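PDB 5IG1: CAMK/CAMK2 protein kinase from Salpingoeca rosetta, which probably phosphorylates serine and threonine residues of proteins with ATP as a calmodulin-binding, CaMKII-type kinase, of which this chain holds the kinase domain. Local coordinates for residues E59-S71 and M81-F95. Sequence-based numbering, arbitrary orientation.
Sequences EINKIKREIGICS and MRRAFRDESHFYLVF. With PO4 (phosphate ion), chain D.
Arg86 reaches a phosphate ion, probably picked up from the crystallisation solution, and turns two nitrogens on it: NH2 gives phosphate O1 a bond of 3.0 Å, NH1 bonds to O4 at 3.2 Å and adds a weak bond to O1. Its chain runs extended from CG to NE, with CG anti to the backbone N (chi1 177°), which carries the guanidinium across to the helix, where CG2 of Ile60 lies over one of its faces. Lys64 brings its NZ near the same anion, but the bond NZ makes is to Asn61 OD1 at 2.6 Å, approaching from above the amide's carbonyl plane.

Deeper in, the contact is apolar, built around Phe91. Ile63 CG2 sits over the ring face in a CH-pi contact, 3.6 Å from the centroid, while Ile60 CG2 meets the ring edge. With an alanine in place of Phe91, these two isoleucines would probably lose their aromatic partner and a gap would open between helix and sheet. Ile67 spreads its branches, CD1 against Leu93 CD2 (3.6 Å) and CG2 against Ala84 CB (3.6 Å). Near residue 70, Met81 packs its SD on Cys70 CB, and Cys70 SG meets the edge of the Phe95 ring, 3.9 Å from CE1.

Glu66, extended past CG, brings OE2 against Leu93 CD1 and into a salt bridge with Lys48, consistent with the conserved lysine–glutamate pair of active kinases. This is the N-lobe: helix 57-72, the kinase C-helix, packs on the hairpin of strands 81-86 and 90-96, and strand 44-51 pairs with 90-96 and sends Ile50 against Ile63.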
ATOM      1  N   GLU A  59      -8.168  -9.073  17.372  1.00 73.32           N
ATOM      2  CA  GLU A  59      -7.517  -9.461  16.125  1.00 72.17           C
ATOM      3  C   GLU A  59      -8.500 -10.134  15.174  1.00 69.37           C
ATOM      4  O   GLU A  59      -8.490  -9.866  13.965  1.00 71.27           O
ATOM      5  CB  GLU A  59      -6.328 -10.376  16.422  1.00 80.09           C
ATOM      6  CG  GLU A  59      -5.188  -9.683  17.161  1.00 94.56           C
ATOM      7  CD  GLU A  59      -4.126 -10.649  17.660  1.00 95.02           C
ATOM      8  OE1 GLU A  59      -4.467 -11.561  18.447  1.00 93.83           O
ATOM      9  OE2 GLU A  59      -2.951 -10.493  17.266  1.00 85.96           O
ATOM     10  N   ILE A  60      -9.364 -10.999  15.707  1.00 55.64           N
ATOM     11  CA  ILE A  60     -10.359 -11.677  14.881  1.00 48.67           C
ATOM     12  C   ILE A  60     -11.315 -10.670  14.256  1.00 50.07           C
ATOM     13  O   ILE A  60     -11.647 -10.759  13.067  1.00 77.11           O
ATOM     14  CB  ILE A  60     -11.109 -12.730  15.715  1.00 44.59           C
ATOM     15  CG1 ILE A  60     -10.121 -13.753  16.280  1.00 52.53           C
ATOM     16  CG2 ILE A  60     -12.169 -13.421  14.874  1.00 48.05           C
ATOM     17  CD1 ILE A  60     -10.784 -14.886  17.033  1.00 55.22           C
ATOM     18  N   ASN A  61     -11.769  -9.692  15.039  1.00 43.67           N
ATOM     19  CA  ASN A  61     -12.661  -8.686  14.475  1.00 52.44           C
ATOM     20  C   ASN A  61     -11.926  -7.756  13.527  1.00 49.87           C
ATOM     21  O   ASN A  61     -12.535  -7.212  12.601  1.00 57.23           O
ATOM     22  CB  ASN A  61     -13.335  -7.890  15.584  1.00 51.35           C
ATOM     23  CG  ASN A  61     -14.276  -8.732  16.386  1.00 58.74           C
ATOM     24  OD1 ASN A  61     -15.330  -9.130  15.893  1.00 74.80           O
ATOM     25  ND2 ASN A  61     -13.899  -9.037  17.621  1.00 80.21           N
ATOM     26  N   LYS A  62     -10.631  -7.545  13.748  1.00 56.88           N
ATOM     27  CA  LYS A  62      -9.840  -6.838  12.751  1.00 50.57           C
ATOM     28  C   LYS A  62      -9.861  -7.594  11.432  1.00 48.53           C
ATOM     29  O   LYS A  62     -10.012  -6.994  10.361  1.00 57.35           O
ATOM     30  CB  LYS A  62      -8.408  -6.646  13.257  1.00 49.06           C
ATOM     31  CG  LYS A  62      -7.616  -5.602  12.500  1.00 56.87           C
ATOM     32  CD  LYS A  62      -6.190  -5.524  13.018  1.00 77.93           C
ATOM     33  CE  LYS A  62      -6.181  -5.128  14.491  1.00 98.18           C
ATOM     34  NZ  LYS A  62      -4.841  -5.318  15.130  1.00104.25           N
ATOM     35  N   ILE A  63      -9.748  -8.922  11.496  1.00 47.88           N
ATOM     36  CA  ILE A  63      -9.783  -9.730  10.282  1.00 41.95           C
ATOM     37  C   ILE A  63     -11.144  -9.622   9.607  1.00 46.20           C
ATOM     38  O   ILE A  63     -11.230  -9.398   8.395  1.00 50.87           O
ATOM     39  CB  ILE A  63      -9.424 -11.193  10.597  1.00 39.95           C
ATOM     40  CG1 ILE A  63      -7.937 -11.309  10.935  1.00 31.17           C
ATOM     41  CG2 ILE A  63      -9.788 -12.091   9.432  1.00 32.71           C
ATOM     42  CD1 ILE A  63      -7.568 -12.603  11.585  1.00 33.13           C
ATOM     43  N   LYS A  64     -12.226  -9.777  10.379  1.00 46.15           N
ATOM     44  CA  LYS A  64     -13.565  -9.675   9.801  1.00 40.39           C
ATOM     45  C   LYS A  64     -13.789  -8.305   9.175  1.00 43.92           C
ATOM     46  O   LYS A  64     -14.440  -8.188   8.127  1.00 52.44           O
ATOM     47  CB  LYS A  64     -14.624  -9.961  10.866  1.00 40.54           C
ATOM     48  CG  LYS A  64     -14.487 -11.333  11.520  1.00 43.73           C
ATOM     49  CD  LYS A  64     -15.838 -11.906  11.919  1.00 53.51           C
ATOM     50  CE  LYS A  64     -16.533 -11.041  12.952  1.00 68.60           C
ATOM     51  NZ  LYS A  64     -15.794 -11.044  14.241  1.00 83.48           N
ATOM     52  N   ARG A  65     -13.253  -7.256   9.802  1.00 45.22           N
ATOM     53  CA  ARG A  65     -13.280  -5.930   9.196  1.00 35.44           C
ATOM     54  C   ARG A  65     -12.567  -5.944   7.851  1.00 48.11           C
ATOM     55  O   ARG A  65     -13.086  -5.435   6.847  1.00 61.73           O
ATOM     56  CB  ARG A  65     -12.630  -4.916  10.139  1.00 36.48           C
ATOM     57  CG  ARG A  65     -13.275  -3.553  10.134  1.00 43.01           C
ATOM     58  CD  ARG A  65     -12.374  -2.479  10.729  1.00 52.12           C
ATOM     59  NE  ARG A  65     -11.473  -2.988  11.758  1.00 68.56           N
ATOM     60  CZ  ARG A  65     -11.826  -3.231  13.015  1.00 62.04           C
ATOM     61  NH1 ARG A  65     -13.072  -3.026  13.403  1.00 71.00           N
ATOM     62  NH2 ARG A  65     -10.934  -3.689  13.884  1.00 74.11           N
ATOM     63  N   GLU A  66     -11.371  -6.537   7.812  1.00 44.40           N
ATOM     64  CA  GLU A  66     -10.641  -6.635   6.555  1.00 47.32           C
ATOM     65  C   GLU A  66     -11.460  -7.360   5.499  1.00 51.28           C
ATOM     66  O   GLU A  66     -11.401  -7.009   4.317  1.00 62.96           O
ATOM     67  CB  GLU A  66      -9.310  -7.342   6.781  1.00 53.29           C
ATOM     68  CG  GLU A  66      -8.444  -7.458   5.548  1.00 57.42           C
ATOM     69  CD  GLU A  66      -7.203  -8.284   5.807  1.00 79.60           C
ATOM     70  OE1 GLU A  66      -6.897  -8.533   6.996  1.00 82.71           O
ATOM     71  OE2 GLU A  66      -6.541  -8.687   4.828  1.00 88.00           O
ATOM     72  N   ILE A  67     -12.245  -8.355   5.906  1.00 47.64           N
ATOM     73  CA  ILE A  67     -13.031  -9.127   4.950  1.00 47.79           C
ATOM     74  C   ILE A  67     -14.173  -8.287   4.397  1.00 51.80           C
ATOM     75  O   ILE A  67     -14.438  -8.288   3.188  1.00 51.18           O
ATOM     76  CB  ILE A  67     -13.549 -10.416   5.607  1.00 47.27           C
ATOM     77  CG1 ILE A  67     -12.376 -11.322   5.980  1.00 45.50           C
ATOM     78  CG2 ILE A  67     -14.536 -11.115   4.696  1.00 39.60           C
ATOM     79  CD1 ILE A  67     -12.766 -12.488   6.846  1.00 48.45           C
ATOM     80  N   GLY A  68     -14.875  -7.564   5.273  1.00 46.14           N
ATOM     81  CA  GLY A  68     -15.940  -6.697   4.796  1.00 41.76           C
ATOM     82  C   GLY A  68     -15.430  -5.639   3.838  1.00 61.40           C
ATOM     83  O   GLY A  68     -15.976  -5.450   2.744  1.00 74.95           O
ATOM     84  N   ILE A  69     -14.351  -4.955   4.223  1.00 59.11           N
ATOM     85  CA  ILE A  69     -13.795  -3.905   3.375  1.00 51.03           C
ATOM     86  C   ILE A  69     -13.311  -4.491   2.053  1.00 51.47           C
ATOM     87  O   ILE A  69     -13.646  -3.992   0.972  1.00 53.21           O
ATOM     88  CB  ILE A  69     -12.674  -3.162   4.125  1.00 53.13           C
ATOM     89  CG1 ILE A  69     -13.290  -2.364   5.281  1.00 44.34           C
ATOM     90  CG2 ILE A  69     -11.866  -2.279   3.174  1.00 42.15           C
ATOM     91  CD1 ILE A  69     -12.293  -1.729   6.223  1.00 47.30           C
ATOM     92  N   CYS A  70     -12.548  -5.585   2.121  1.00 56.11           N
ATOM     93  CA  CYS A  70     -12.007  -6.191   0.909  1.00 58.06           C
ATOM     94  C   CYS A  70     -13.106  -6.698  -0.013  1.00 55.56           C
ATOM     95  O   CYS A  70     -12.920  -6.730  -1.234  1.00 77.01           O
ATOM     96  CB  CYS A  70     -11.050  -7.324   1.265  1.00 51.15           C
ATOM     97  SG  CYS A  70      -9.348  -6.791   1.384  1.00 85.13           S
ATOM     98  N   SER A  71     -14.248  -7.096   0.538  1.00 59.70           N
ATOM     99  CA  SER A  71     -15.346  -7.503  -0.325  1.00 71.71           C
ATOM    100  C   SER A  71     -16.077  -6.297  -0.900  1.00 78.68           C
ATOM    101  O   SER A  71     -16.658  -6.389  -1.987  1.00 88.36           O
ATOM    102  CB  SER A  71     -16.312  -8.412   0.436  1.00 53.42           C
ATOM    103  OG  SER A  71     -16.995  -7.687   1.440  1.00 82.97           O
ATOM    104  N   MET A  81     -10.227  -9.598  -3.425  1.00 60.26           N
ATOM    105  CA  MET A  81     -10.537 -10.779  -2.630  1.00 51.38           C
ATOM    106  C   MET A  81     -11.658 -11.548  -3.315  1.00 52.11           C
ATOM    107  O   MET A  81     -12.796 -11.071  -3.388  1.00 55.37           O
ATOM    108  CB  MET A  81     -10.934 -10.395  -1.211  1.00 49.85           C
ATOM    109  CG  MET A  81     -11.100 -11.593  -0.305  1.00 52.70           C
ATOM    110  SD  MET A  81     -11.613 -11.138   1.349  1.00 64.54           S
ATOM    111  CE  MET A  81     -13.268 -10.547   1.003  1.00 72.63           C
ATOM    112  N   ARG A  82     -11.335 -12.737  -3.824  1.00 46.30           N
ATOM    113  CA  ARG A  82     -12.335 -13.583  -4.463  1.00 50.69           C
ATOM    114  C   ARG A  82     -13.402 -14.024  -3.466  1.00 60.63           C
ATOM    115  O   ARG A  82     -14.603 -13.832  -3.688  1.00 78.97           O
ATOM    116  CB  ARG A  82     -11.655 -14.796  -5.094  1.00 41.39           C
ATOM    117  CG  ARG A  82     -10.601 -14.454  -6.118  1.00 40.80           C
ATOM    118  CD  ARG A  82     -11.152 -13.536  -7.205  1.00 52.63           C
ATOM    119  NE  ARG A  82     -10.210 -13.410  -8.312  1.00 68.92           N
ATOM    120  CZ  ARG A  82     -10.193 -12.399  -9.172  1.00 66.85           C
ATOM    121  NH1 ARG A  82     -11.062 -11.408  -9.048  1.00 68.83           N
ATOM    122  NH2 ARG A  82      -9.300 -12.376 -10.147  1.00 71.87           N
ATOM    123  N   ARG A  83     -12.978 -14.633  -2.363  1.00 49.42           N
ATOM    124  CA  ARG A  83     -13.905 -15.144  -1.363  1.00 42.94           C
ATOM    125  C   ARG A  83     -13.145 -15.320  -0.060  1.00 44.73           C
ATOM    126  O   ARG A  83     -11.916 -15.449  -0.049  1.00 52.61           O
ATOM    127  CB  ARG A  83     -14.535 -16.470  -1.807  1.00 69.88           C
ATOM    128  CG  ARG A  83     -15.948 -16.707  -1.277  1.00 92.61           C
ATOM    129  CD  ARG A  83     -16.604 -17.895  -1.969  1.00114.15           C
ATOM    130  NE  ARG A  83     -16.418 -17.851  -3.419  1.00133.94           N
ATOM    131  CZ  ARG A  83     -17.256 -17.263  -4.269  1.00142.95           C
ATOM    132  NH1 ARG A  83     -18.351 -16.662  -3.821  1.00150.59           N
ATOM    133  NH2 ARG A  83     -16.996 -17.277  -5.571  1.00133.83           N
ATOM    134  N   ALA A  84     -13.890 -15.319   1.039  1.00 57.25           N
ATOM    135  CA  ALA A  84     -13.319 -15.456   2.372  1.00 51.15           C
ATOM    136  C   ALA A  84     -14.015 -16.586   3.112  1.00 53.99           C
ATOM    137  O   ALA A  84     -15.240 -16.727   3.039  1.00 65.31           O
ATOM    138  CB  ALA A  84     -13.440 -14.157   3.172  1.00 41.55           C
ATOM    139  N   PHE A  85     -13.227 -17.386   3.824  1.00 60.48           N
ATOM    140  CA  PHE A  85     -13.725 -18.541   4.552  1.00 48.56           C
ATOM    141  C   PHE A  85     -13.310 -18.453   6.010  1.00 50.50           C
ATOM    142  O   PHE A  85     -12.280 -17.865   6.348  1.00 61.69           O
ATOM    143  CB  PHE A  85     -13.193 -19.864   3.985  1.00 47.82           C
ATOM    144  CG  PHE A  85     -13.447 -20.056   2.526  1.00 42.72           C
ATOM    145  CD1 PHE A  85     -12.619 -19.470   1.585  1.00 46.72           C
ATOM    146  CD2 PHE A  85     -14.490 -20.850   2.094  1.00 45.37           C
ATOM    147  CE1 PHE A  85     -12.846 -19.657   0.234  1.00 56.86           C
ATOM    148  CE2 PHE A  85     -14.717 -21.047   0.752  1.00 57.49           C
ATOM    149  CZ  PHE A  85     -13.893 -20.446  -0.183  1.00 53.06           C
ATOM    150  N   ARG A  86     -14.115 -19.071   6.869  1.00 65.26           N
ATOM    151  CA  ARG A  86     -13.775 -19.249   8.273  1.00 64.16           C
ATOM    152  C   ARG A  86     -14.289 -20.606   8.719  1.00 58.19           C
ATOM    153  O   ARG A  86     -15.489 -20.876   8.615  1.00 58.83           O
ATOM    154  CB  ARG A  86     -14.379 -18.149   9.146  1.00 67.65           C
ATOM    155  CG  ARG A  86     -14.104 -18.340  10.625  1.00 59.00           C
ATOM    156  CD  ARG A  86     -14.808 -17.282  11.460  1.00 64.24           C
ATOM    157  NE  ARG A  86     -14.352 -17.308  12.846  1.00 76.12           N
ATOM    158  CZ  ARG A  86     -14.765 -16.458  13.778  1.00 81.63           C
ATOM    159  NH1 ARG A  86     -15.649 -15.520  13.469  1.00 96.71           N
ATOM    160  NH2 ARG A  86     -14.295 -16.549  15.013  1.00 78.68           N
ATOM    161  N   ASP A  87     -13.389 -21.461   9.195  1.00 54.57           N
ATOM    162  CA  ASP A  87     -13.787 -22.710   9.806  1.00 59.77           C
ATOM    163  C   ASP A  87     -13.516 -22.623  11.310  1.00 73.86           C
ATOM    164  O   ASP A  87     -13.511 -21.513  11.877  1.00 71.89           O
ATOM    165  CB  ASP A  87     -13.083 -23.869   9.101  1.00 61.87           C
ATOM    166  CG  ASP A  87     -11.581 -23.702   9.044  1.00 84.90           C
ATOM    167  OD1 ASP A  87     -11.027 -22.963   9.879  1.00109.37           O
ATOM    168  OD2 ASP A  87     -10.951 -24.323   8.161  1.00 79.96           O
ATOM    169  N   GLU A  88     -13.280 -23.765  11.946  1.00 76.32           N
ATOM    170  CA  GLU A  88     -13.127 -23.822  13.391  1.00 73.55           C
ATOM    171  C   GLU A  88     -11.701 -23.546  13.849  1.00 77.01           C
ATOM    172  O   GLU A  88     -11.424 -23.639  15.047  1.00101.79           O
ATOM    173  CB  GLU A  88     -13.582 -25.192  13.907  1.00 76.79           C
ATOM    174  CG  GLU A  88     -14.960 -25.596  13.418  1.00111.44           C
ATOM    175  CD  GLU A  88     -15.334 -27.010  13.823  1.00133.56           C
ATOM    176  OE1 GLU A  88     -16.514 -27.388  13.655  1.00136.73           O
ATOM    177  OE2 GLU A  88     -14.448 -27.745  14.307  1.00142.15           O
ATOM    178  N   SER A  89     -10.795 -23.204  12.934  1.00 67.53           N
ATOM    179  CA  SER A  89      -9.392 -23.070  13.304  1.00 71.91           C
ATOM    180  C   SER A  89      -8.661 -22.041  12.450  1.00 64.46           C
ATOM    181  O   SER A  89      -7.615 -21.524  12.857  1.00 62.23           O
ATOM    182  CB  SER A  89      -8.685 -24.424  13.193  1.00 66.85           C
ATOM    183  OG  SER A  89      -8.697 -24.885  11.855  1.00 70.51           O
ATOM    184  N   HIS A  90      -9.193 -21.738  11.268  1.00 60.60           N
ATOM    185  CA  HIS A  90      -8.493 -20.867  10.339  1.00 53.26           C
ATOM    186  C   HIS A  90      -9.455 -19.917   9.643  1.00 52.34           C
ATOM    187  O   HIS A  90     -10.644 -20.202   9.478  1.00 43.35           O
ATOM    188  CB  HIS A  90      -7.734 -21.660   9.268  1.00 52.04           C
ATOM    189  CG  HIS A  90      -6.525 -22.375   9.780  1.00 51.84           C
ATOM    190  ND1 HIS A  90      -6.585 -23.636  10.334  1.00 55.51           N
ATOM    191  CD2 HIS A  90      -5.219 -22.012   9.809  1.00 65.93           C
ATOM    192  CE1 HIS A  90      -5.370 -24.016  10.688  1.00 77.08           C
ATOM    193  NE2 HIS A  90      -4.523 -23.050  10.380  1.00 84.37           N
ATOM    194  N   PHE A  91      -8.908 -18.765   9.268  1.00 51.32           N
ATOM    195  CA  PHE A  91      -9.437 -17.898   8.231  1.00 46.92           C
ATOM    196  C   PHE A  91      -8.703 -18.206   6.936  1.00 54.42           C
ATOM    197  O   PHE A  91      -7.485 -18.416   6.941  1.00 61.70           O
ATOM    198  CB  PHE A  91      -9.228 -16.423   8.576  1.00 68.42           C
ATOM    199  CG  PHE A  91     -10.322 -15.819   9.395  1.00 67.88           C
ATOM    200  CD1 PHE A  91     -11.588 -15.653   8.866  1.00 60.59           C
ATOM    201  CD2 PHE A  91     -10.071 -15.374  10.684  1.00 70.46           C
ATOM    202  CE1 PHE A  91     -12.592 -15.081   9.615  1.00 68.26           C
ATOM    203  CE2 PHE A  91     -11.072 -14.798  11.437  1.00 60.69           C
ATOM    204  CZ  PHE A  91     -12.334 -14.652  10.903  1.00 65.07           C
ATOM    205  N   TYR A  92      -9.443 -18.229   5.830  1.00 52.95           N
ATOM    206  CA  TYR A  92      -8.853 -18.337   4.499  1.00 47.52           C
ATOM    207  C   TYR A  92      -9.378 -17.182   3.664  1.00 45.89           C
ATOM    208  O   TYR A  92     -10.571 -17.137   3.346  1.00 47.99           O
ATOM    209  CB  TYR A  92      -9.178 -19.675   3.846  1.00 41.82           C
ATOM    210  CG  TYR A  92      -8.723 -20.861   4.653  1.00 54.09           C
ATOM    211  CD1 TYR A  92      -7.425 -21.353   4.535  1.00 56.10           C
ATOM    212  CD2 TYR A  92      -9.589 -21.487   5.542  1.00 43.05           C
ATOM    213  CE1 TYR A  92      -7.008 -22.444   5.281  1.00 58.66           C
ATOM    214  CE2 TYR A  92      -9.185 -22.578   6.281  1.00 45.46           C
ATOM    215  CZ  TYR A  92      -7.896 -23.052   6.150  1.00 58.06           C
ATOM    216  OH  TYR A  92      -7.501 -24.132   6.900  1.00 59.92           O
ATOM    217  N   LEU A  93      -8.500 -16.247   3.324  1.00 39.73           N
ATOM    218  CA  LEU A  93      -8.868 -15.084   2.525  1.00 37.44           C
ATOM    219  C   LEU A  93      -8.299 -15.289   1.124  1.00 41.72           C
ATOM    220  O   LEU A  93      -7.125 -15.013   0.873  1.00 49.63           O
ATOM    221  CB  LEU A  93      -8.354 -13.796   3.164  1.00 47.94           C
ATOM    222  CG  LEU A  93      -8.703 -13.549   4.635  1.00 44.27           C
ATOM    223  CD1 LEU A  93      -8.507 -12.087   4.988  1.00 54.64           C
ATOM    224  CD2 LEU A  93     -10.114 -13.974   4.944  1.00 42.71           C
ATOM    225  N   VAL A  94      -9.135 -15.774   0.213  1.00 38.52           N
ATOM    226  CA  VAL A  94      -8.700 -16.030  -1.154  1.00 47.32           C
ATOM    227  C   VAL A  94      -8.645 -14.708  -1.908  1.00 54.14           C
ATOM    228  O   VAL A  94      -9.615 -13.946  -1.911  1.00 58.80           O
ATOM    229  CB  VAL A  94      -9.640 -17.030  -1.843  1.00 48.16           C
ATOM    230  CG1 VAL A  94      -9.225 -17.236  -3.287  1.00 48.29           C
ATOM    231  CG2 VAL A  94      -9.637 -18.357  -1.091  1.00 41.04           C
ATOM    232  N   PHE A  95      -7.506 -14.431  -2.539  1.00 44.89           N
ATOM    233  CA  PHE A  95      -7.283 -13.219  -3.312  1.00 53.23           C
ATOM    234  C   PHE A  95      -6.871 -13.580  -4.732  1.00 53.75           C
ATOM    235  O   PHE A  95      -6.386 -14.687  -5.000  1.00 45.35           O
ATOM    236  CB  PHE A  95      -6.185 -12.338  -2.701  1.00 42.31           C
ATOM    237  CG  PHE A  95      -6.539 -11.737  -1.373  1.00 40.80           C
ATOM    238  CD1 PHE A  95      -7.323 -10.600  -1.300  1.00 44.54           C
ATOM    239  CD2 PHE A  95      -6.061 -12.290  -0.199  1.00 34.22           C
ATOM    240  CE1 PHE A  95      -7.641 -10.038  -0.076  1.00 33.31           C
ATOM    241  CE2 PHE A  95      -6.367 -11.729   1.024  1.00 33.98           C
ATOM    242  CZ  PHE A  95      -7.159 -10.602   1.086  1.00 40.06           C
TER
HETATM  243  P   PO4 D 402     -17.250 -14.032  16.723  1.00134.74           P
HETATM  244  O1  PO4 D 402     -16.029 -14.922  16.788  1.00104.51           O
HETATM  245  O2  PO4 D 402     -18.387 -14.666  17.497  1.00125.21           O
HETATM  246  O3  PO4 D 402     -16.912 -12.685  17.328  1.00128.25           O
HETATM  247  O4  PO4 D 402     -17.676 -13.855  15.281  1.00136.35           O